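Local coordinates for AAA ATPase, central region (Enterococcus faecium, PDB 2R9G), which probably hydrolyses ATP as an AAA+ ATPase of the MgsA type, its C-terminal fragment here assembling as a tetramer of largely helical chains, at residues 47-52 with 89-94; 54-59 with 96-101; 61-66 with 105-110. One frame throughout, in Å; residues are numbered along the deposited sequence. Where two conformers were deposited one is given.

Interaction 1 (47-52 with 89-94); sequences ASICRR and IPLADV. With ACT (acetate ion), chain R.
Oxygen O of the acetate ion is held by two nitrogens of Arg51, which sits on the outer side of segment 47-52, while Ile49 and Cys50 on the same helix carry the contact with Leu91. The firmer of the two bonds runs from Arg51 NH2 to acetate O, 2.7 Å long and nearly straight at 162°; the one from Arg51 NE to that oxygen is weak. Arg51 NE also donates to the other acetate oxygen, OXT, at 3.3 Å. The carboxylate lies at the guanidinium edge but is skewed to its plane: the acetate carbon is in the plane, O is near it and OXT stands out of it. A bend at chi3 (-60°) folds the arginine chain back on its own helix, and Ala47 O lies 3.5 Å above the centre of the guanidinium plane. The acetate probably came from the crystallisation liquor.

Across to Leu91 the contact is apolar. Ile49 CG2 and Leu91 CD1 meet at 3.7 Å, the two side chains crossing at a slant. Ile49 has this methyl anti to the backbone N, where it reaches out to the leucine. The other leucine methyl, CD2, approaches Cys50 SG more loosely, at 4.5 Å.

Helices 46-61 and 88-100 run in roughly the same direction here, and two other helices flank the contact: Ile49 also packs on Leu37, Leu40 and Val41 of helix 30-43, whereas Cys50 rests on Val76 and Ala79 of helix 66-82.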
ATOM      1  N   ALA C  47      16.922  12.699   4.861  1.00 28.51           N
ATOM      2  CA  ALA C  47      16.306  13.001   3.566  1.00 24.85           C
ATOM      3  C   ALA C  47      17.023  12.309   2.403  1.00 25.61           C
ATOM      4  O   ALA C  47      16.365  11.846   1.472  1.00 28.08           O
ATOM      5  CB  ALA C  47      16.216  14.503   3.338  1.00 27.24           C
ATOM      6  N   SER C  48      18.354  12.216   2.478  1.00 23.73           N
ATOM      7  CA  SER C  48      19.129  11.541   1.441  0.50 25.36           C
ATOM      8  C   SER C  48      18.981  10.023   1.495  1.00 27.29           C
ATOM      9  O   SER C  48      18.861   9.377   0.450  1.00 32.70           O
ATOM     10  CB  SER C  48      20.605  11.925   1.512  0.50 24.74           C
ATOM     11  OG  SER C  48      21.370  11.074   0.682  0.50 20.23           O
ATOM     12  N   ILE C  49      18.995   9.455   2.704  1.00 28.29           N
ATOM     13  CA  ILE C  49      18.766   8.012   2.878  1.00 24.29           C
ATOM     14  C   ILE C  49      17.425   7.613   2.245  1.00 24.50           C
ATOM     15  O   ILE C  49      17.347   6.639   1.491  1.00 22.65           O
ATOM     16  CB  ILE C  49      18.767   7.573   4.375  1.00 21.71           C
ATOM     17  CG1 ILE C  49      20.092   7.922   5.062  1.00 25.29           C
ATOM     18  CG2 ILE C  49      18.513   6.066   4.484  1.00 22.33           C
ATOM     19  CD1 ILE C  49      20.057   7.859   6.602  1.00 23.70           C
ATOM     20  N   CYS C  50      16.388   8.395   2.549  1.00 24.02           N
ATOM     21  CA  CYS C  50      15.039   8.139   2.090  1.00 22.74           C
ATOM     22  C   CYS C  50      14.944   8.179   0.573  1.00 27.18           C
ATOM     23  O   CYS C  50      14.310   7.307  -0.031  1.00 20.67           O
ATOM     24  CB  CYS C  50      14.074   9.144   2.713  1.00 21.36           C
ATOM     25  SG  CYS C  50      13.750   8.856   4.451  1.00 28.08           S
ATOM     26  N   ARG C  51      15.594   9.179  -0.027  1.00 26.76           N
ATOM     27  CA  ARG C  51      15.612   9.350  -1.475  1.00 28.29           C
ATOM     28  C   ARG C  51      16.299   8.184  -2.148  1.00 24.00           C
ATOM     29  O   ARG C  51      15.743   7.593  -3.080  1.00 24.10           O
ATOM     30  CB  ARG C  51      16.293  10.658  -1.870  1.00 29.31           C
ATOM     31  CG  ARG C  51      15.354  11.842  -1.938  1.00 39.33           C
ATOM     32  CD  ARG C  51      15.987  13.020  -2.671  1.00 46.30           C
ATOM     33  NE  ARG C  51      17.211  13.482  -2.019  1.00 49.86           N
ATOM     34  CZ  ARG C  51      17.249  14.341  -1.002  1.00 52.06           C
ATOM     35  NH1 ARG C  51      16.127  14.850  -0.502  1.00 51.16           N
ATOM     36  NH2 ARG C  51      18.415  14.696  -0.482  1.00 49.38           N
ATOM     37  N   ARG C  52      17.490   7.840  -1.656  1.00 21.56           N
ATOM     38  CA  ARG C  52      18.230   6.709  -2.187  0.50 23.05           C
ATOM     39  C   ARG C  52      17.501   5.381  -2.039  1.00 25.19           C
ATOM     40  O   ARG C  52      17.514   4.561  -2.954  1.00 28.07           O
ATOM     41  CB  ARG C  52      19.625   6.645  -1.579  0.50 25.12           C
ATOM     42  CG  ARG C  52      20.707   7.095  -2.540  0.50 23.77           C
ATOM     43  CD  ARG C  52      20.924   8.609  -2.563  0.50 24.56           C
ATOM     44  NE  ARG C  52      19.851   9.372  -3.199  0.50 20.98           N
ATOM     45  CZ  ARG C  52      19.618   9.445  -4.509  0.50 20.13           C
ATOM     46  NH1 ARG C  52      20.370   8.790  -5.383  0.50 23.78           N
ATOM     47  NH2 ARG C  52      18.616  10.193  -4.949  0.50 28.39           N
ATOM     48  N   ILE C  89      14.224   2.555  12.039  1.00 24.39           N
ATOM     49  CA  ILE C  89      13.515   1.287  12.202  1.00 27.61           C
ATOM     50  C   ILE C  89      12.735   0.873  10.937  1.00 27.49           C
ATOM     51  O   ILE C  89      13.005  -0.205  10.406  1.00 27.96           O
ATOM     52  CB  ILE C  89      12.642   1.265  13.487  1.00 29.42           C
ATOM     53  CG1 ILE C  89      13.496   1.524  14.731  1.00 30.85           C
ATOM     54  CG2 ILE C  89      11.914  -0.047  13.593  1.00 28.83           C
ATOM     55  CD1 ILE C  89      12.684   1.900  15.982  1.00 32.12           C
ATOM     56  N   PRO C  90      11.781   1.714  10.440  1.00 24.04           N
ATOM     57  CA  PRO C  90      11.218   1.365   9.125  1.00 26.05           C
ATOM     58  C   PRO C  90      12.234   1.190   7.984  1.00 22.33           C
ATOM     59  O   PRO C  90      12.038   0.331   7.122  1.00 23.08           O
ATOM     60  CB  PRO C  90      10.263   2.537   8.814  1.00 25.47           C
ATOM     61  CG  PRO C  90      10.589   3.605   9.788  1.00 22.39           C
ATOM     62  CD  PRO C  90      11.121   2.914  10.995  1.00 27.54           C
ATOM     63  N   LEU C  91      13.302   1.984   7.987  1.00 21.52           N
ATOM     64  CA  LEU C  91      14.341   1.876   6.951  1.00 23.64           C
ATOM     65  C   LEU C  91      15.065   0.542   6.994  1.00 20.60           C
ATOM     66  O   LEU C  91      15.351  -0.025   5.946  1.00 19.10           O
ATOM     67  CB  LEU C  91      15.357   3.010   7.054  1.00 21.73           C
ATOM     68  CG  LEU C  91      14.766   4.408   6.880  1.00 23.09           C
ATOM     69  CD1 LEU C  91      15.851   5.441   7.034  1.00 26.01           C
ATOM     70  CD2 LEU C  91      14.029   4.541   5.529  1.00 22.92           C
ATOM     71  N   ALA C  92      15.365   0.058   8.200  1.00 20.83           N
ATOM     72  CA  ALA C  92      15.969  -1.271   8.382  1.00 22.32           C
ATOM     73  C   ALA C  92      15.078  -2.368   7.821  1.00 24.97           C
ATOM     74  O   ALA C  92      15.562  -3.266   7.102  1.00 22.43           O
ATOM     75  CB  ALA C  92      16.261  -1.541   9.859  1.00 23.31           C
ATOM     76  N   ASP C  93      13.784  -2.286   8.148  1.00 18.76           N
ATOM     77  CA  ASP C  93      12.792  -3.235   7.679  1.00 21.63           C
ATOM     78  C   ASP C  93      12.774  -3.334   6.162  1.00 25.34           C
ATOM     79  O   ASP C  93      12.742  -4.435   5.612  1.00 23.31           O
ATOM     80  CB  ASP C  93      11.393  -2.836   8.158  1.00 21.24           C
ATOM     81  CG  ASP C  93      11.160  -3.114   9.634  1.00 27.07           C
ATOM     82  OD1 ASP C  93      10.084  -2.714  10.107  1.00 28.38           O
ATOM     83  OD2 ASP C  93      12.022  -3.713  10.317  1.00 29.06           O
ATOM     84  N   VAL C  94      12.787  -2.184   5.491  1.00 27.13           N
ATOM     85  CA  VAL C  94      12.692  -2.180   4.041  1.00 25.65           C
ATOM     86  C   VAL C  94      13.988  -2.598   3.375  1.00 25.02           C
ATOM     87  O   VAL C  94      13.959  -3.239   2.340  1.00 25.75           O
ATOM     88  CB  VAL C  94      12.079  -0.865   3.432  1.00 29.46           C
ATOM     89  CG1 VAL C  94      10.647  -0.700   3.877  1.00 27.05           C
ATOM     90  CG2 VAL C  94      12.860   0.357   3.798  1.00 34.44           C
TER
HETATM   91  C   ACT R   1      20.865  12.610  -2.109  1.00 48.67           C
HETATM   92  O   ACT R   1      20.467  13.782  -1.934  1.00 44.52           O
HETATM   93  OXT ACT R   1      19.965  11.765  -2.251  1.00 50.48           O
HETATM   94  CH3 ACT R   1      22.318  12.232  -2.146  1.00 50.97           C

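Interaction 2 (54-59 with 96-101)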
ATOM      1  N   MET C  54      14.194   4.849  -2.004  1.00 24.18           N
ATOM      2  CA  MET C  54      13.139   4.793  -3.027  1.00 23.54           C
ATOM      3  C   MET C  54      13.687   4.496  -4.429  1.00 24.36           C
ATOM      4  O   MET C  54      13.068   3.745  -5.175  1.00 22.01           O
ATOM      5  CB  MET C  54      12.275   6.071  -3.041  1.00 22.47           C
ATOM      6  CG  MET C  54      11.357   6.225  -1.822  1.00 25.55           C
ATOM      7  SD  MET C  54      10.333   7.707  -1.783  1.00 10.33           S
ATOM      8  CE  MET C  54      11.535   9.010  -1.582  1.00 15.40           C
ATOM      9  N   VAL C  55      14.846   5.072  -4.766  1.00 23.99           N
ATOM     10  CA  VAL C  55      15.532   4.784  -6.033  1.00 25.17           C
ATOM     11  C   VAL C  55      15.894   3.304  -6.131  1.00 27.89           C
ATOM     12  O   VAL C  55      15.594   2.666  -7.140  1.00 29.10           O
ATOM     13  CB  VAL C  55      16.812   5.652  -6.245  1.00 26.30           C
ATOM     14  CG1 VAL C  55      17.637   5.148  -7.447  1.00 21.04           C
ATOM     15  CG2 VAL C  55      16.441   7.096  -6.460  1.00 24.13           C
ATOM     16  N   ILE C  56      16.504   2.769  -5.074  1.00 26.49           N
ATOM     17  CA  ILE C  56      16.960   1.369  -5.052  1.00 27.77           C
ATOM     18  C   ILE C  56      15.795   0.396  -5.265  1.00 27.59           C
ATOM     19  O   ILE C  56      15.857  -0.452  -6.153  1.00 32.04           O
ATOM     20  CB  ILE C  56      17.733   1.019  -3.747  1.00 22.41           C
ATOM     21  CG1 ILE C  56      19.030   1.830  -3.645  1.00 21.45           C
ATOM     22  CG2 ILE C  56      18.072  -0.455  -3.713  1.00 20.95           C
ATOM     23  CD1 ILE C  56      19.533   1.992  -2.216  1.00 22.89           C
ATOM     24  N   GLY C  57      14.726   0.564  -4.484  1.00 28.04           N
ATOM     25  CA  GLY C  57      13.559  -0.309  -4.554  1.00 24.21           C
ATOM     26  C   GLY C  57      12.938  -0.348  -5.934  1.00 22.69           C
ATOM     27  O   GLY C  57      12.559  -1.407  -6.426  1.00 24.21           O
ATOM     28  N   TYR C  58      12.861   0.812  -6.570  1.00 21.51           N
ATOM     29  CA  TYR C  58      12.280   0.907  -7.893  1.00 19.32           C
ATOM     30  C   TYR C  58      13.246   0.598  -9.037  1.00 15.67           C
ATOM     31  O   TYR C  58      12.814   0.194 -10.113  1.00 20.83           O
ATOM     32  CB  TYR C  58      11.655   2.274  -8.109  1.00 17.79           C
ATOM     33  CG  TYR C  58      10.333   2.492  -7.398  1.00 25.32           C
ATOM     34  CD1 TYR C  58       9.172   1.840  -7.812  1.00 26.59           C
ATOM     35  CD2 TYR C  58      10.234   3.393  -6.342  1.00 26.41           C
ATOM     36  CE1 TYR C  58       7.952   2.070  -7.169  1.00 27.59           C
ATOM     37  CE2 TYR C  58       9.029   3.620  -5.691  1.00 24.75           C
ATOM     38  CZ  TYR C  58       7.898   2.955  -6.103  1.00 20.15           C
ATOM     39  OH  TYR C  58       6.709   3.205  -5.461  1.00 24.53           O
ATOM     40  N   GLU C  59      14.538   0.814  -8.824  1.00 17.28           N
ATOM     41  CA  GLU C  59      15.542   0.532  -9.850  1.00 20.60           C
ATOM     42  C   GLU C  59      15.894  -0.944  -9.860  1.00 19.43           C
ATOM     43  O   GLU C  59      15.837  -1.594 -10.895  1.00 23.28           O
ATOM     44  CB  GLU C  59      16.810   1.368  -9.629  1.00 15.91           C
ATOM     45  CG  GLU C  59      17.824   1.256 -10.742  1.00 19.85           C
ATOM     46  CD  GLU C  59      19.109   2.014 -10.458  1.00 27.03           C
ATOM     47  OE1 GLU C  59      19.053   3.186 -10.006  1.00 27.28           O
ATOM     48  OE2 GLU C  59      20.186   1.435 -10.703  1.00 34.31           O
ATOM     49  N   VAL C  96      16.207  -4.868   4.516  1.00 27.22           N
ATOM     50  CA  VAL C  96      16.254  -6.330   4.565  1.00 29.45           C
ATOM     51  C   VAL C  96      15.328  -6.951   3.516  1.00 29.30           C
ATOM     52  O   VAL C  96      15.754  -7.816   2.747  1.00 29.74           O
ATOM     53  CB  VAL C  96      15.946  -6.864   5.980  1.00 27.55           C
ATOM     54  CG1 VAL C  96      15.986  -8.361   5.984  1.00 14.80           C
ATOM     55  CG2 VAL C  96      16.974  -6.335   6.973  1.00 28.04           C
ATOM     56  N   ASP C  97      14.085  -6.469   3.480  1.00 27.38           N
ATOM     57  CA  ASP C  97      13.079  -6.872   2.498  1.00 27.21           C
ATOM     58  C   ASP C  97      13.576  -6.677   1.061  1.00 27.38           C
ATOM     59  O   ASP C  97      13.438  -7.582   0.244  1.00 22.33           O
ATOM     60  CB  ASP C  97      11.767  -6.095   2.731  1.00 26.41           C
ATOM     61  CG  ASP C  97      10.609  -6.565   1.833  1.00 31.24           C
ATOM     62  OD1 ASP C  97      10.685  -7.644   1.203  1.00 25.33           O
ATOM     63  OD2 ASP C  97       9.597  -5.837   1.766  1.00 34.35           O
ATOM     64  N   LEU C  98      14.153  -5.511   0.767  1.00 24.46           N
ATOM     65  CA  LEU C  98      14.662  -5.214  -0.574  1.00 23.47           C
ATOM     66  C   LEU C  98      15.841  -6.106  -0.962  1.00 21.39           C
ATOM     67  O   LEU C  98      15.875  -6.632  -2.073  1.00 22.05           O
ATOM     68  CB  LEU C  98      15.057  -3.743  -0.701  1.00 23.35           C
ATOM     69  CG  LEU C  98      13.985  -2.651  -0.747  1.00 25.67           C
ATOM     70  CD1 LEU C  98      14.661  -1.284  -0.954  1.00 18.32           C
ATOM     71  CD2 LEU C  98      12.903  -2.926  -1.804  1.00 24.74           C
ATOM     72  N   CYS C  99      16.790  -6.276  -0.038  1.00 25.41           N
ATOM     73  CA  CYS C  99      17.945  -7.182  -0.217  1.00 26.81           C
ATOM     74  C   CYS C  99      17.544  -8.602  -0.583  1.00 27.69           C
ATOM     75  O   CYS C  99      18.223  -9.250  -1.370  1.00 32.17           O
ATOM     76  CB  CYS C  99      18.806  -7.266   1.058  1.00 20.33           C
ATOM     77  SG  CYS C  99      19.723  -5.774   1.459  1.00 23.72           S
ATOM     78  N   LEU C 100      16.447  -9.091  -0.012  1.00 25.12           N
ATOM     79  CA  LEU C 100      16.128 -10.510  -0.134  1.00 25.29           C
ATOM     80  C   LEU C 100      15.015 -10.838  -1.136  1.00 26.06           C
ATOM     81  O   LEU C 100      14.774 -12.010  -1.444  1.00 29.43           O
ATOM     82  CB  LEU C 100      15.881 -11.118   1.254  1.00 22.85           C
ATOM     83  CG  LEU C 100      17.122 -11.174   2.161  1.00 32.41           C
ATOM     84  CD1 LEU C 100      16.788 -11.623   3.595  1.00 30.35           C
ATOM     85  CD2 LEU C 100      18.228 -12.052   1.558  1.00 29.86           C
ATOM     86  N   SER C 101      14.370  -9.797  -1.659  1.00 22.77           N
ATOM     87  CA  SER C 101      13.339  -9.920  -2.690  1.00 25.64           C
ATOM     88  C   SER C 101      13.962 -10.158  -4.060  1.00 29.61           C
ATOM     89  O   SER C 101      15.145  -9.885  -4.241  1.00 33.05           O
ATOM     90  CB  SER C 101      12.480  -8.653  -2.726  1.00 26.37           C
ATOM     91  OG  SER C 101      11.634  -8.612  -1.592  1.00 36.72           O
TER
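This is a buried, apolar helix-to-helix contact in the all-helical bundle of the MgsA-type C-terminal region, where Leu98 of helix 88-100 is set against Ile56 and Gly57 near the end of helix 46-61. The two helices point roughly the same way, and helix 66-82, which links them in sequence, runs back the other way beside helix 46-61, so the three form an up-down-up arrangement.

Gly57 lies where the two backbones come nearest, its CA 6.4 Å from the CA of Leu98, a closeness consistent with the absence of a side chain on the glycine. Both leucine methyls reach the bare backbone: Leu98 CD1 and Leu98 CD2 each lie 3.9 Å from Gly57 CA. Leu98 CD1 also passes close to the glycine N. The isobutyl group thus lies against the main chain of the opposing helix, placed there by a CG that stands anti to the leucine's carbonyl carbon (chi1 -72°). Ile56 adds a looser flank, its CG2 standing 4.5 Å from Leu98 CD1.

From Gly57 to Glu59 the helix widens into a pi-type turn. Helix 14-26 contributes to the same apolar layer, with Ile25 touching both Ile56 and Leu98. Next to Leu98 in the chain, Asp97 forms a salt bridge with Arg71 and accepts a hydrogen bond from Tyr181 of the second subunit.

The chain leaves the helix at Ser101, whose hydroxyl turns back to the last turn: Ser101 OG donates to Asp97 O at 2.8 Å, approaching from above the carbonyl plane, 38° out of it.

Interaction 3 (61-66 with 105-110)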
ATOM      1  N   ILE C  61      14.823  -3.563  -7.522  1.00 20.61           N
ATOM      2  CA  ILE C  61      13.834  -4.568  -7.142  1.00 21.13           C
ATOM      3  C   ILE C  61      12.701  -4.493  -8.157  1.00 23.15           C
ATOM      4  O   ILE C  61      12.468  -5.461  -8.880  1.00 30.48           O
ATOM      5  CB  ILE C  61      13.408  -4.459  -5.639  1.00 22.02           C
ATOM      6  CG1 ILE C  61      14.473  -5.091  -4.733  1.00 21.60           C
ATOM      7  CG2 ILE C  61      12.061  -5.135  -5.373  1.00 23.64           C
ATOM      8  CD1 ILE C  61      15.751  -4.239  -4.499  1.00 20.43           C
ATOM      9  N   GLY C  62      12.040  -3.340  -8.245  1.00 22.05           N
ATOM     10  CA  GLY C  62      11.102  -3.040  -9.333  1.00 21.13           C
ATOM     11  C   GLY C  62       9.977  -4.046  -9.474  1.00 26.25           C
ATOM     12  O   GLY C  62       9.210  -4.259  -8.535  1.00 29.22           O
ATOM     13  N   LEU C  63       9.915  -4.693 -10.637  1.00 26.69           N
ATOM     14  CA  LEU C  63       8.896  -5.716 -10.926  1.00 27.65           C
ATOM     15  C   LEU C  63       9.175  -7.067 -10.274  1.00 28.97           C
ATOM     16  O   LEU C  63       8.316  -7.955 -10.279  1.00 27.87           O
ATOM     17  CB  LEU C  63       8.732  -5.894 -12.438  1.00 27.69           C
ATOM     18  CG  LEU C  63       8.303  -4.675 -13.254  1.00 25.66           C
ATOM     19  CD1 LEU C  63       8.341  -5.025 -14.712  1.00 25.42           C
ATOM     20  CD2 LEU C  63       6.916  -4.154 -12.872  1.00 32.59           C
ATOM     21  N   GLY C  64      10.376  -7.211  -9.715  1.00 30.70           N
ATOM     22  CA  GLY C  64      10.736  -8.358  -8.894  1.00 27.70           C
ATOM     23  C   GLY C  64       9.823  -8.490  -7.690  1.00 29.43           C
ATOM     24  O   GLY C  64       9.475  -9.603  -7.289  1.00 32.49           O
ATOM     25  N   ASN C  65       9.429  -7.344  -7.133  1.00 25.77           N
ATOM     26  CA  ASN C  65       8.508  -7.261  -6.003  1.00 23.21           C
ATOM     27  C   ASN C  65       7.880  -5.852  -5.934  1.00 25.28           C
ATOM     28  O   ASN C  65       8.306  -5.023  -5.118  1.00 24.10           O
ATOM     29  CB  ASN C  65       9.259  -7.601  -4.710  1.00 22.54           C
ATOM     30  CG  ASN C  65       8.333  -7.877  -3.528  1.00 26.39           C
ATOM     31  OD1 ASN C  65       7.161  -7.497  -3.519  1.00 22.61           O
ATOM     32  ND2 ASN C  65       8.883  -8.505  -2.495  1.00 26.14           N
ATOM     33  N   PRO C  66       6.867  -5.573  -6.792  1.00 23.88           N
ATOM     34  CA  PRO C  66       6.217  -4.256  -6.826  1.00 24.68           C
ATOM     35  C   PRO C  66       5.648  -3.782  -5.486  1.00 24.51           C
ATOM     36  O   PRO C  66       5.726  -2.592  -5.198  1.00 25.61           O
ATOM     37  CB  PRO C  66       5.078  -4.447  -7.840  1.00 26.02           C
ATOM     38  CG  PRO C  66       5.516  -5.518  -8.679  1.00 27.93           C
ATOM     39  CD  PRO C  66       6.281  -6.470  -7.804  1.00 25.62           C
ATOM     40  N   ASN C 105      15.648  -5.055 -13.004  1.00 26.95           N
ATOM     41  CA  ASN C 105      15.885  -3.731 -13.540  1.00 25.35           C
ATOM     42  C   ASN C 105      15.212  -3.533 -14.900  1.00 28.59           C
ATOM     43  O   ASN C 105      15.405  -2.499 -15.546  1.00 27.78           O
ATOM     44  CB  ASN C 105      17.395  -3.435 -13.607  1.00 30.23           C
ATOM     45  CG  ASN C 105      18.140  -4.297 -14.645  1.00 31.72           C
ATOM     46  OD1 ASN C 105      17.663  -5.350 -15.085  1.00 34.05           O
ATOM     47  ND2 ASN C 105      19.336  -3.853 -15.010  1.00 34.99           N
ATOM     48  N   SER C 106      14.415  -4.526 -15.310  1.00 28.77           N
ATOM     49  CA  SER C 106      13.837  -4.599 -16.659  1.00 22.65           C
ATOM     50  C   SER C 106      13.061  -3.359 -17.083  1.00 23.48           C
ATOM     51  O   SER C 106      13.241  -2.882 -18.194  1.00 29.97           O
ATOM     52  CB  SER C 106      12.958  -5.844 -16.816  1.00 20.03           C
ATOM     53  OG  SER C 106      11.863  -5.807 -15.918  1.00 21.27           O
ATOM     54  N   ALA C 107      12.216  -2.828 -16.204  1.00 23.98           N
ATOM     55  CA  ALA C 107      11.432  -1.630 -16.549  1.00 21.53           C
ATOM     56  C   ALA C 107      12.276  -0.359 -16.651  1.00 23.79           C
ATOM     57  O   ALA C 107      11.990   0.521 -17.468  1.00 29.26           O
ATOM     58  CB  ALA C 107      10.312  -1.430 -15.569  1.00 10.84           C
ATOM     59  N   TYR C 108      13.290  -0.268 -15.794  1.00 27.94           N
ATOM     60  CA  TYR C 108      14.264   0.822 -15.793  1.00 30.95           C
ATOM     61  C   TYR C 108      15.079   0.818 -17.097  1.00 34.33           C
ATOM     62  O   TYR C 108      15.261   1.872 -17.730  1.00 34.41           O
ATOM     63  CB  TYR C 108      15.148   0.686 -14.539  1.00 33.66           C
ATOM     64  CG  TYR C 108      16.491   1.380 -14.554  1.00 32.72           C
ATOM     65  CD1 TYR C 108      16.585   2.768 -14.675  1.00 40.30           C
ATOM     66  CD2 TYR C 108      17.670   0.649 -14.394  1.00 33.30           C
ATOM     67  CE1 TYR C 108      17.821   3.408 -14.669  1.00 37.08           C
ATOM     68  CE2 TYR C 108      18.910   1.277 -14.377  1.00 35.98           C
ATOM     69  CZ  TYR C 108      18.979   2.660 -14.521  1.00 40.76           C
ATOM     70  OH  TYR C 108      20.199   3.304 -14.510  1.00 39.26           O
ATOM     71  N   MET C 109      15.531  -0.373 -17.495  1.00 33.26           N
ATOM     72  CA  MET C 109      16.279  -0.521 -18.738  0.50 33.36           C
ATOM     73  C   MET C 109      15.431  -0.330 -19.992  1.00 35.65           C
ATOM     74  O   MET C 109      15.911   0.239 -20.976  1.00 36.28           O
ATOM     75  CB  MET C 109      17.037  -1.848 -18.764  0.50 30.00           C
ATOM     76  CG  MET C 109      18.035  -2.008 -17.613  0.50 26.14           C
ATOM     77  SD  MET C 109      19.712  -1.391 -17.885  0.50 20.42           S
ATOM     78  CE  MET C 109      19.532   0.377 -17.791  0.50  6.69           C
ATOM     79  N   ALA C 110      14.171  -0.765 -19.943  1.00 30.79           N
ATOM     80  CA  ALA C 110      13.241  -0.603 -21.059  1.00 27.00           C
ATOM     81  C   ALA C 110      12.947   0.861 -21.359  1.00 30.18           C
ATOM     82  O   ALA C 110      12.928   1.259 -22.524  1.00 30.43           O
ATOM     83  CB  ALA C 110      11.947  -1.358 -20.798  1.00 19.42           C
TER
HETATM   84  O   HOH W   1      11.918  -3.976 -13.182  1.00 19.24           O
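Leu63 meets Ser106 and Ala107 from a tight turn that opens at Ile61, whose carbonyl O accepts the N-H of Gly64 at 2.9 Å. Gly62, with a positive phi of 57°, breaks away from helical geometry. Leu63 follows and makes the side-chain contact through one methyl: Leu63 CD1 lies 3.8 Å from Ser106 OG and 4.2 Å from Ala107 CB. Its backbone faces the same helix through water 1, to which Leu63 N donates a weak bond. Ala107 N gives the stronger one, at 3.2 Å, so the water accepts from both segments. After Gly64, Asn65 takes the N-cap position of helix 66-82, its OD1 receiving the N-H of Ala68, and Pro66 begins that helix.

Ser106 OG is hydrogen-bonded to Glu182 and Ser104, and Leu63 CD1 packs against it. No direct hydrogen bond joins the two segments; they are linked by van der Waals contact of a single methyl and by a shared water, which provides an acceptor for Ala107 N in the first turn of its helix, where N-H groups lack intrahelical acceptors.

Overall arrangement
All three contacts are buried, but only the first two hold the same pair of elements. Interactions 1 and 2 join helices 46-61 and 88-100; the centres of the two contacts lie about 10 Å apart, the second seven residues further along each helix. A leucine faces side chains in the first and mainly glycine backbone in the second. Interaction 3, nearest the chain's centre, instead ties the loop after helix 46-61 to helix 106-119, and there water and backbone N-H groups enter. Interactions 2 and 3 also touch directly, through probable hydrogen bonds from Gly62 N to Gly57 O and between Asn65 ND2 and Ser101 OG. Only interaction 1 has a bound ion beside it.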